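Local coordinates for protein alternansucrase (Leuconostoc mesenteroides, PDB 6HVG) that is a large multidomain enzyme of glycoside hydrolase family 70 that binds a calcium ion and combines a (beta/alpha)8 barrel with choline-binding-type repeats, at residues A[1041-1049]-A[1074-1085]; A[1356-1367]-A[1378-1386]. All blocks are in the same frame, centred on the assembly; numbering follows the deposited sequence.

In the fold
Contact 1 comes first along the chain. It closes the loop that leaves strand 1045-1047, runs through helix 1063-1075 and returns as strand 1081-1083, joining two neighbouring parallel strands of the barrel in the family 70 domain. Only then does contact 2 open, in the C-terminal repeat region, where 1356-1367 carries on from the last strand of hairpin 1342-1345/1354-1357. It closes the short loop that holds strand 1368-1371 and the start of 1377-1380; 1378-1386 runs out of that hairpin, tying one hairpin unit to the next. The contacts stand in series, neither nested nor crossed. The centres of contact 1 and contact 2 are about 67 Å apart, on opposite sides of the chain's centre.

Contact 1 of 2, residues A[1041-1049]-A[1074-1085]; sequences DSNVIYEGF and FKELGITSFELA
Two buried glutamates, Glu1047 and Glu1083, lie side by side on one face of the sheet and point the same way, with OE2 of Glu1047 4.0 Å from OE2 of Glu1083 and the carboxylate planes turned 45° apart. Outside partners probably offset this like-charge meeting: Arg823 makes a salt bridge to Glu1083 OE1, and His752 ND1 is hydrogen-bonded to Glu1047 OE2. The backbones beneath pair in parallel, with Tyr1046 N bonded to Ser1081 O, Glu1083 N to Tyr1046 O and Gly1048 N to Glu1083 O. On the other face, Tyr1046 sets CG opposite its backbone N (chi1 179°) and carries its ring alongside Phe1082, turning an edge to the face of that ring, CD2 to Phe1082 CE2 3.4 Å. The same tyrosine makes an offset stack with Phe1074 of helix 1063-1075, centroids 4.9 Å apart and planes at 30°, while its CB meets Ile1079 CG1 at 3.4 Å. Upstream, Thr1080 OG1 gives its proton to a lone pair of Asn1043 OD1 at 2.6 Å and accepts the N-H of Val1044, so one hydroxyl serves both side chain and backbone. A water joins Ser1042 O to Gly1078 O; Gly1078, with positive phi, makes the Schellman motif that follows the helix. Downstream, Ala1085 CB sits over one face of the Phe1049 ring, 3.6 Å from its centroid. Helix 1063-1075 thus closes over an aromatic cluster between neighbouring parallel strands, a beta-alpha-beta unit of the (beta/alpha)8 barrel.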
loop_
_atom_site.group_PDB
_atom_site.type_symbol
_atom_site.label_atom_id
_atom_site.label_comp_id
_atom_site.label_asym_id
_atom_site.label_seq_id
_atom_site.Cartn_x
_atom_site.Cartn_y
_atom_site.Cartn_z
ATOM N N ASP A 1041 -13.217 -29.637 14.859
ATOM C CA ASP A 1041 -12.180 -30.091 13.934
ATOM C C ASP A 1041 -12.741 -30.850 12.736
ATOM O O ASP A 1041 -12.078 -30.964 11.703
ATOM C CB ASP A 1041 -11.161 -30.979 14.640
ATOM C CG ASP A 1041 -10.329 -30.236 15.682
ATOM O OD1 ASP A 1041 -10.472 -28.995 15.829
ATOM O OD2 ASP A 1041 -9.534 -30.920 16.379
ATOM N N SER A 1042 -13.958 -31.371 12.863
ATOM C CA SER A 1042 -14.604 -32.097 11.767
ATOM C C SER A 1042 -15.127 -31.193 10.657
ATOM O O SER A 1042 -15.625 -31.690 9.649
ATOM C CB SER A 1042 -15.738 -32.959 12.310
ATOM O OG SER A 1042 -15.266 -33.794 13.363
ATOM N N ASN A 1043 -15.028 -29.873 10.841
ATOM C CA ASN A 1043 -15.431 -28.915 9.820
ATOM C C ASN A 1043 -14.318 -28.538 8.878
ATOM O O ASN A 1043 -13.157 -28.632 9.210
ATOM C CB ASN A 1043 -15.961 -27.657 10.468
ATOM C CG ASN A 1043 -17.282 -27.885 11.142
ATOM O OD1 ASN A 1043 -18.323 -27.887 10.485
ATOM N ND2 ASN A 1043 -17.252 -28.109 12.456
ATOM N N VAL A 1044 -14.695 -28.147 7.670
ATOM C CA VAL A 1044 -13.769 -27.588 6.687
ATOM C C VAL A 1044 -14.476 -26.441 5.975
ATOM O O VAL A 1044 -15.595 -26.615 5.465
ATOM C CB VAL A 1044 -13.361 -28.624 5.641
ATOM C CG1 VAL A 1044 -12.424 -27.989 4.631
ATOM C CG2 VAL A 1044 -12.714 -29.821 6.300
ATOM N N ILE A 1045 -13.827 -25.283 5.929
ATOM C CA ILE A 1045 -14.361 -24.139 5.195
ATOM C C ILE A 1045 -13.729 -24.095 3.824
ATOM O O ILE A 1045 -12.541 -24.347 3.685
ATOM C CB ILE A 1045 -14.045 -22.813 5.899
ATOM C CG1 ILE A 1045 -14.572 -22.826 7.330
ATOM C CG2 ILE A 1045 -14.680 -21.654 5.155
ATOM C CD1 ILE A 1045 -14.041 -21.704 8.174
ATOM N N TYR A 1046 -14.519 -23.785 2.819
ATOM C CA TYR A 1046 -13.999 -23.608 1.486
ATOM C C TYR A 1046 -14.197 -22.162 1.128
ATOM O O TYR A 1046 -15.331 -21.676 1.079
ATOM C CB TYR A 1046 -14.739 -24.498 0.509
ATOM C CG TYR A 1046 -14.322 -24.394 -0.931
ATOM C CD1 TYR A 1046 -13.083 -24.840 -1.347
ATOM C CD2 TYR A 1046 -15.182 -23.886 -1.884
ATOM C CE1 TYR A 1046 -12.700 -24.769 -2.674
ATOM C CE2 TYR A 1046 -14.813 -23.823 -3.215
ATOM C CZ TYR A 1046 -13.568 -24.261 -3.604
ATOM O OH TYR A 1046 -13.214 -24.188 -4.928
ATOM N N GLU A 1047 -13.085 -21.469 0.915
ATOM C CA GLU A 1047 -13.129 -20.097 0.458
ATOM C C GLU A 1047 -13.208 -20.177 -1.037
ATOM O O GLU A 1047 -12.193 -20.424 -1.701
ATOM C CB GLU A 1047 -11.859 -19.421 0.886
ATOM C CG GLU A 1047 -11.828 -17.944 0.572
ATOM C CD GLU A 1047 -10.442 -17.373 0.779
ATOM O OE1 GLU A 1047 -9.476 -18.139 0.639
ATOM O OE2 GLU A 1047 -10.319 -16.182 1.103
ATOM N N GLY A 1048 -14.407 -19.987 -1.579
ATOM C CA GLY A 1048 -14.703 -20.404 -2.961
ATOM C C GLY A 1048 -14.820 -19.287 -3.997
ATOM O O GLY A 1048 -15.841 -19.167 -4.637
ATOM N N PHE A 1049 -13.804 -18.448 -4.109
ATOM C CA PHE A 1049 -13.772 -17.419 -5.093
ATOM C C PHE A 1049 -12.369 -16.930 -5.125
ATOM O O PHE A 1049 -11.591 -17.177 -4.222
ATOM C CB PHE A 1049 -14.717 -16.270 -4.731
ATOM C CG PHE A 1049 -14.266 -15.459 -3.563
ATOM C CD1 PHE A 1049 -14.486 -15.896 -2.265
ATOM C CD2 PHE A 1049 -13.630 -14.229 -3.764
ATOM C CE1 PHE A 1049 -14.060 -15.154 -1.186
ATOM C CE2 PHE A 1049 -13.243 -13.480 -2.696
ATOM C CZ PHE A 1049 -13.446 -13.935 -1.399
ATOM N N PHE A 1074 -18.536 -30.722 -3.374
ATOM C CA PHE A 1074 -18.012 -30.221 -2.104
ATOM C C PHE A 1074 -18.482 -30.983 -0.878
ATOM O O PHE A 1074 -17.785 -31.028 0.129
ATOM C CB PHE A 1074 -18.378 -28.742 -1.956
ATOM C CG PHE A 1074 -17.911 -27.905 -3.112
ATOM C CD1 PHE A 1074 -16.555 -27.852 -3.440
ATOM C CD2 PHE A 1074 -18.820 -27.234 -3.907
ATOM C CE1 PHE A 1074 -16.129 -27.150 -4.524
ATOM C CE2 PHE A 1074 -18.393 -26.509 -4.986
ATOM C CZ PHE A 1074 -17.048 -26.480 -5.289
ATOM N N LYS A 1075 -19.666 -31.575 -0.940
ATOM C CA LYS A 1075 -20.108 -32.443 0.138
ATOM C C LYS A 1075 -19.111 -33.577 0.293
ATOM O O LYS A 1075 -18.710 -33.889 1.407
ATOM C CB LYS A 1075 -21.511 -32.987 -0.135
ATOM C CG LYS A 1075 -22.126 -33.814 0.990
ATOM C CD LYS A 1075 -23.381 -34.519 0.479
ATOM C CE LYS A 1075 -23.890 -35.596 1.429
ATOM N NZ LYS A 1075 -24.546 -34.990 2.624
ATOM N N GLU A 1076 -18.703 -34.162 -0.833
ATOM C CA GLU A 1076 -17.807 -35.326 -0.845
ATOM C C GLU A 1076 -16.336 -35.007 -0.518
ATOM O O GLU A 1076 -15.574 -35.911 -0.176
ATOM C CB GLU A 1076 -17.960 -36.101 -2.169
ATOM C CG GLU A 1076 -19.207 -37.009 -2.155
ATOM C CD GLU A 1076 -19.960 -37.105 -3.488
ATOM O OE1 GLU A 1076 -20.245 -36.066 -4.130
ATOM O OE2 GLU A 1076 -20.299 -38.239 -3.889
ATOM N N LEU A 1077 -15.956 -33.727 -0.591
ATOM C CA LEU A 1077 -14.653 -33.265 -0.085
ATOM C C LEU A 1077 -14.678 -32.864 1.384
ATOM O O LEU A 1077 -13.651 -32.516 1.957
ATOM C CB LEU A 1077 -14.127 -32.104 -0.922
ATOM C CG LEU A 1077 -13.759 -32.449 -2.383
ATOM C CD1 LEU A 1077 -13.435 -31.173 -3.158
ATOM C CD2 LEU A 1077 -12.602 -33.442 -2.462
ATOM N N GLY A 1078 -15.843 -32.930 2.006
ATOM C CA GLY A 1078 -15.961 -32.694 3.438
ATOM C C GLY A 1078 -16.113 -31.224 3.814
ATOM O O GLY A 1078 -15.901 -30.868 4.963
ATOM N N ILE A 1079 -16.503 -30.385 2.859
ATOM C CA ILE A 1079 -16.755 -28.998 3.165
ATOM C C ILE A 1079 -18.031 -28.976 3.966
ATOM O O ILE A 1079 -19.029 -29.526 3.528
ATOM C CB ILE A 1079 -16.935 -28.118 1.908
ATOM C CG1 ILE A 1079 -15.600 -27.730 1.282
ATOM C CG2 ILE A 1079 -17.592 -26.787 2.275
ATOM C CD1 ILE A 1079 -14.631 -28.846 1.042
ATOM N N THR A 1080 -17.981 -28.367 5.146
ATOM C CA THR A 1080 -19.171 -28.158 5.949
ATOM C C THR A 1080 -19.658 -26.709 5.914
ATOM O O THR A 1080 -20.803 -26.465 6.259
ATOM C CB THR A 1080 -18.928 -28.561 7.405
ATOM O OG1 THR A 1080 -17.844 -27.799 7.942
ATOM C CG2 THR A 1080 -18.636 -30.044 7.486
ATOM N N SER A 1081 -18.796 -25.764 5.510
ATOM C CA SER A 1081 -19.201 -24.370 5.237
ATOM C C SER A 1081 -18.547 -23.770 3.990
ATOM O O SER A 1081 -17.353 -23.907 3.777
ATOM C CB SER A 1081 -18.904 -23.480 6.428
ATOM O OG SER A 1081 -19.569 -22.235 6.272
ATOM N N PHE A 1082 -19.349 -23.097 3.175
ATOM C CA PHE A 1082 -18.906 -22.512 1.922
ATOM C C PHE A 1082 -18.788 -21.006 2.092
ATOM O O PHE A 1082 -19.788 -20.310 2.293
ATOM C CB PHE A 1082 -19.900 -22.812 0.815
ATOM C CG PHE A 1082 -19.307 -22.722 -0.576
ATOM C CD1 PHE A 1082 -19.065 -21.491 -1.166
ATOM C CD2 PHE A 1082 -19.006 -23.869 -1.293
ATOM C CE1 PHE A 1082 -18.526 -21.418 -2.429
ATOM C CE2 PHE A 1082 -18.475 -23.801 -2.560
ATOM C CZ PHE A 1082 -18.238 -22.579 -3.131
ATOM N N GLU A 1083 -17.565 -20.499 2.049
ATOM C CA GLU A 1083 -17.342 -19.062 2.149
ATOM C C GLU A 1083 -17.471 -18.498 0.763
ATOM O O GLU A 1083 -16.611 -18.716 -0.087
ATOM C CB GLU A 1083 -15.969 -18.742 2.745
ATOM C CG GLU A 1083 -15.800 -17.297 3.152
ATOM C CD GLU A 1083 -14.344 -16.901 3.341
ATOM O OE1 GLU A 1083 -13.585 -17.669 3.979
ATOM O OE2 GLU A 1083 -13.949 -15.817 2.831
ATOM N N LEU A 1084 -18.582 -17.798 0.534
ATOM C CA LEU A 1084 -18.874 -17.145 -0.750
ATOM C C LEU A 1084 -18.260 -15.759 -0.768
ATOM O O LEU A 1084 -18.176 -15.105 0.261
ATOM C CB LEU A 1084 -20.386 -17.009 -0.953
ATOM C CG LEU A 1084 -21.169 -18.298 -1.169
ATOM C CD1 LEU A 1084 -22.504 -18.247 -0.485
ATOM C CD2 LEU A 1084 -21.364 -18.589 -2.643
ATOM N N ALA A 1085 -17.887 -15.299 -1.952
ATOM C CA ALA A 1085 -17.414 -13.941 -2.138
ATOM C C ALA A 1085 -18.457 -12.939 -1.631
ATOM O O ALA A 1085 -19.631 -13.295 -1.460
ATOM C CB ALA A 1085 -17.130 -13.684 -3.599
HETATM O O HOH W 1 -15.327 -32.459 7.072
HETATM O O HOH W 2 -18.383 -17.354 -4.019
#

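Contact 2 of 2, residues A[1356-1367]-A[1378-1386]; sequences YYFMPNGVELRK and YYFDDQGKM
Phe1380 keeps CG beside its backbone N (chi1 -58°) while Tyr1357 sets CG opposite its own (chi1 -168°), and the two side chains cross at about a right angle where two successive beta-hairpins of the C-terminal repeat region, of the choline-binding type, meet. The edge of the Tyr1357 ring faces the Phe1380 ring in an offset edge-to-face pair, planes at 64°, and Tyr1357 CB lies over that face, 3.7 Å from the centroid. Leu1365 CD2 adds to the apolar group, 3.9 Å from Phe1380 CD2. Beside it a water takes the N-H of Tyr1357 and lies within bonding distance of Leu1365 O and Gly1384 O, linking the two segments through solvent. Arg1366 turns one face of its guanidinium to Asp1382 O, 3.1 Å from the plane; a salt bridge from NE to Glu1364 OE2, lying in the guanidinium plane, helps fix its rotation. Lys1367 runs alongside Asp1382 and brings NZ to OD1 in a long, weak salt bridge. In the type I turn 1381-1384, the Asx-turn oxygen Asp1381 OD1 accepts from Gln1383 N, while Asp1381 O receives Lys1367 N at 3.0 Å and Gly1384 N at 2.9 Å from opposite faces of its carbonyl plane.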
loop_
_atom_site.group_PDB
_atom_site.type_symbol
_atom_site.label_atom_id
_atom_site.label_comp_id
_atom_site.label_asym_id
_atom_site.label_seq_id
_atom_site.Cartn_x
_atom_site.Cartn_y
_atom_site.Cartn_z
ATOM N N TYR A 1356 9.337 33.642 13.681
ATOM C CA TYR A 1356 9.721 34.135 12.365
ATOM C C TYR A 1356 10.717 35.267 12.455
ATOM O O TYR A 1356 10.851 35.877 13.508
ATOM C CB TYR A 1356 8.474 34.590 11.645
ATOM C CG TYR A 1356 7.552 33.458 11.284
ATOM C CD1 TYR A 1356 6.640 32.930 12.208
ATOM C CD2 TYR A 1356 7.595 32.895 10.017
ATOM C CE1 TYR A 1356 5.780 31.900 11.852
ATOM C CE2 TYR A 1356 6.752 31.848 9.661
ATOM C CZ TYR A 1356 5.845 31.378 10.570
ATOM O OH TYR A 1356 5.032 30.367 10.200
ATOM N N TYR A 1357 11.430 35.516 11.365
ATOM C CA TYR A 1357 12.378 36.622 11.278
ATOM C C TYR A 1357 11.931 37.620 10.185
ATOM O O TYR A 1357 12.086 37.352 9.001
ATOM C CB TYR A 1357 13.740 36.050 10.933
ATOM C CG TYR A 1357 14.925 36.990 11.064
ATOM C CD1 TYR A 1357 15.134 38.008 10.163
ATOM C CD2 TYR A 1357 15.882 36.798 12.050
ATOM C CE1 TYR A 1357 16.248 38.844 10.275
ATOM C CE2 TYR A 1357 17.001 37.607 12.149
ATOM C CZ TYR A 1357 17.177 38.632 11.280
ATOM O OH TYR A 1357 18.295 39.429 11.401
ATOM N N PHE A 1358 11.341 38.744 10.576
ATOM C CA PHE A 1358 10.912 39.755 9.590
ATOM C C PHE A 1358 11.905 40.899 9.474
ATOM O O PHE A 1358 12.387 41.402 10.477
ATOM C CB PHE A 1358 9.535 40.308 9.929
ATOM C CG PHE A 1358 8.486 39.265 9.992
ATOM C CD1 PHE A 1358 8.051 38.680 8.822
ATOM C CD2 PHE A 1358 7.959 38.842 11.186
ATOM C CE1 PHE A 1358 7.072 37.695 8.819
ATOM C CE2 PHE A 1358 6.987 37.847 11.209
ATOM C CZ PHE A 1358 6.547 37.259 10.022
ATOM N N MET A 1359 12.181 41.323 8.240
ATOM C CA MET A 1359 13.196 42.336 7.999
ATOM C C MET A 1359 12.601 43.731 8.174
ATOM O O MET A 1359 11.428 43.869 8.493
ATOM C CB MET A 1359 13.809 42.114 6.622
ATOM C CG MET A 1359 14.383 40.702 6.463
ATOM S SD MET A 1359 15.560 40.625 5.107
ATOM C CE MET A 1359 15.055 39.229 4.133
ATOM N N PRO A 1360 13.401 44.786 8.038
ATOM C CA PRO A 1360 12.817 46.112 8.265
ATOM C C PRO A 1360 11.720 46.452 7.242
ATOM O O PRO A 1360 10.839 47.242 7.549
ATOM C CB PRO A 1360 14.002 47.054 8.106
ATOM C CG PRO A 1360 15.217 46.219 8.281
ATOM C CD PRO A 1360 14.853 44.843 7.823
ATOM N N ASN A 1361 11.792 45.851 6.050
ATOM C CA ASN A 1361 10.756 45.996 5.045
ATOM C C ASN A 1361 9.701 44.902 5.126
ATOM O O ASN A 1361 8.854 44.776 4.238
ATOM C CB ASN A 1361 11.356 46.035 3.634
ATOM C CG ASN A 1361 12.122 44.788 3.304
ATOM O OD1 ASN A 1361 12.136 43.834 4.075
ATOM N ND2 ASN A 1361 12.786 44.794 2.174
ATOM N N GLY A 1362 9.751 44.085 6.186
ATOM C CA GLY A 1362 8.671 43.120 6.506
ATOM C C GLY A 1362 8.765 41.787 5.808
ATOM O O GLY A 1362 7.924 40.921 6.034
ATOM N N VAL A 1363 9.803 41.614 4.993
ATOM C CA VAL A 1363 10.043 40.373 4.283
ATOM C C VAL A 1363 10.431 39.301 5.301
ATOM O O VAL A 1363 11.267 39.517 6.190
ATOM C CB VAL A 1363 11.207 40.524 3.277
ATOM C CG1 VAL A 1363 11.537 39.193 2.624
ATOM C CG2 VAL A 1363 10.868 41.539 2.199
ATOM N N GLU A 1364 9.828 38.135 5.159
ATOM C CA GLU A 1364 10.132 36.987 6.018
ATOM C C GLU A 1364 11.369 36.264 5.480
ATOM O O GLU A 1364 11.491 36.034 4.263
ATOM C CB GLU A 1364 8.864 36.111 6.133
ATOM C CG GLU A 1364 8.993 34.609 6.190
ATOM C CD GLU A 1364 7.626 33.933 6.306
ATOM O OE1 GLU A 1364 6.680 34.558 6.832
ATOM O OE2 GLU A 1364 7.482 32.761 5.886
ATOM N N LEU A 1365 12.322 35.978 6.372
ATOM C CA LEU A 1365 13.527 35.214 6.013
ATOM C C LEU A 1365 13.163 33.741 5.938
ATOM O O LEU A 1365 12.437 33.236 6.799
ATOM C CB LEU A 1365 14.638 35.423 7.040
ATOM C CG LEU A 1365 15.993 34.750 6.811
ATOM C CD1 LEU A 1365 16.713 35.320 5.600
ATOM C CD2 LEU A 1365 16.870 34.900 8.037
ATOM N N ARG A 1366 13.637 33.083 4.882
ATOM C CA ARG A 1366 13.297 31.688 4.602
ATOM C C ARG A 1366 14.506 30.912 4.114
ATOM O O ARG A 1366 15.201 31.359 3.193
ATOM C CB ARG A 1366 12.248 31.632 3.501
ATOM C CG ARG A 1366 10.930 32.282 3.833
ATOM C CD ARG A 1366 9.978 32.228 2.634
ATOM N NE ARG A 1366 8.717 31.651 3.104
ATOM C CZ ARG A 1366 7.947 30.806 2.425
ATOM N NH1 ARG A 1366 8.288 30.418 1.195
ATOM N NH2 ARG A 1366 6.823 30.351 2.988
ATOM N N LYS A 1367 14.760 29.751 4.724
ATOM C CA LYS A 1367 15.821 28.845 4.283
ATOM C C LYS A 1367 17.178 29.530 4.474
ATOM O O LYS A 1367 18.023 29.536 3.587
ATOM C CB LYS A 1367 15.580 28.405 2.820
ATOM C CG LYS A 1367 16.143 27.031 2.481
ATOM C CD LYS A 1367 16.043 26.680 0.993
ATOM C CE LYS A 1367 16.629 25.297 0.722
ATOM N NZ LYS A 1367 15.839 24.223 1.397
ATOM N N TYR A 1378 20.371 32.176 14.395
ATOM C CA TYR A 1378 19.300 31.185 14.327
ATOM C C TYR A 1378 19.112 30.782 12.863
ATOM O O TYR A 1378 19.626 31.458 11.973
ATOM C CB TYR A 1378 17.999 31.774 14.866
ATOM C CG TYR A 1378 18.056 32.269 16.298
ATOM C CD1 TYR A 1378 18.626 33.489 16.624
ATOM C CD2 TYR A 1378 17.507 31.502 17.339
ATOM C CE1 TYR A 1378 18.664 33.927 17.944
ATOM C CE2 TYR A 1378 17.538 31.934 18.653
ATOM C CZ TYR A 1378 18.107 33.144 18.954
ATOM O OH TYR A 1378 18.118 33.561 20.258
ATOM N N TYR A 1379 18.399 29.684 12.610
ATOM C CA TYR A 1379 18.062 29.293 11.246
ATOM C C TYR A 1379 16.551 29.196 11.072
ATOM O O TYR A 1379 15.837 28.811 11.986
ATOM C CB TYR A 1379 18.699 27.943 10.874
ATOM C CG TYR A 1379 18.347 27.425 9.472
ATOM C CD1 TYR A 1379 17.271 26.585 9.260
ATOM C CD2 TYR A 1379 19.107 27.790 8.362
ATOM C CE1 TYR A 1379 16.955 26.120 7.989
ATOM C CE2 TYR A 1379 18.794 27.327 7.086
ATOM C CZ TYR A 1379 17.724 26.490 6.913
ATOM O OH TYR A 1379 17.399 26.061 5.646
ATOM N N PHE A 1380 16.090 29.534 9.867
ATOM C CA PHE A 1380 14.673 29.561 9.556
ATOM C C PHE A 1380 14.406 28.728 8.304
ATOM O O PHE A 1380 15.101 28.894 7.288
ATOM C CB PHE A 1380 14.226 31.031 9.401
ATOM C CG PHE A 1380 14.494 31.848 10.629
ATOM C CD1 PHE A 1380 13.553 31.937 11.628
ATOM C CD2 PHE A 1380 15.710 32.484 10.810
ATOM C CE1 PHE A 1380 13.812 32.660 12.774
ATOM C CE2 PHE A 1380 15.978 33.217 11.963
ATOM C CZ PHE A 1380 15.029 33.297 12.946
ATOM N N ASP A 1381 13.379 27.881 8.370
ATOM C CA ASP A 1381 13.151 26.857 7.352
ATOM C C ASP A 1381 12.459 27.369 6.065
ATOM O O ASP A 1381 12.227 28.552 5.904
ATOM C CB ASP A 1381 12.398 25.668 7.963
ATOM C CG ASP A 1381 10.959 25.960 8.259
ATOM O OD1 ASP A 1381 10.411 26.952 7.714
ATOM O OD2 ASP A 1381 10.349 25.176 9.030
ATOM N N ASP A 1382 12.182 26.458 5.140
ATOM C CA ASP A 1382 11.525 26.754 3.863
ATOM C C ASP A 1382 10.335 27.698 4.013
ATOM O O ASP A 1382 10.101 28.531 3.137
ATOM C CB ASP A 1382 11.024 25.459 3.194
ATOM C CG ASP A 1382 12.148 24.487 2.843
ATOM O OD1 ASP A 1382 13.142 24.394 3.602
ATOM O OD2 ASP A 1382 12.023 23.778 1.816
ATOM N N GLN A 1383 9.586 27.563 5.106
ATOM C CA GLN A 1383 8.369 28.361 5.319
ATOM C C GLN A 1383 8.509 29.476 6.344
ATOM O O GLN A 1383 7.516 30.028 6.779
ATOM C CB GLN A 1383 7.245 27.457 5.763
ATOM C CG GLN A 1383 6.857 26.365 4.782
ATOM C CD GLN A 1383 5.592 25.667 5.252
ATOM O OE1 GLN A 1383 5.552 25.132 6.361
ATOM N NE2 GLN A 1383 4.546 25.704 4.436
ATOM N N GLY A 1384 9.745 29.792 6.724
ATOM C CA GLY A 1384 10.044 30.891 7.631
ATOM C C GLY A 1384 10.142 30.566 9.103
ATOM O O GLY A 1384 10.557 31.433 9.873
ATOM N N LYS A 1385 9.748 29.344 9.507
ATOM C CA LYS A 1385 9.760 28.938 10.940
ATOM C C LYS A 1385 11.173 28.701 11.459
ATOM O O LYS A 1385 12.031 28.186 10.735
ATOM C CB LYS A 1385 8.921 27.685 11.186
ATOM C CG LYS A 1385 7.439 27.911 11.146
ATOM C CD LYS A 1385 6.666 26.607 10.982
ATOM C CE LYS A 1385 5.182 26.886 10.742
ATOM N NZ LYS A 1385 4.501 25.850 9.920
ATOM N N MET A 1386 11.417 29.085 12.708
ATOM C CA MET A 1386 12.693 28.798 13.363
ATOM C C MET A 1386 12.796 27.295 13.577
ATOM O O MET A 1386 11.802 26.626 13.836
ATOM C CB MET A 1386 12.773 29.540 14.691
ATOM C CG MET A 1386 14.092 29.417 15.453
ATOM S SD MET A 1386 13.905 29.972 17.180
ATOM C CE MET A 1386 14.018 31.755 16.936
HETATM O O HOH W 3 11.070 34.085 9.019
#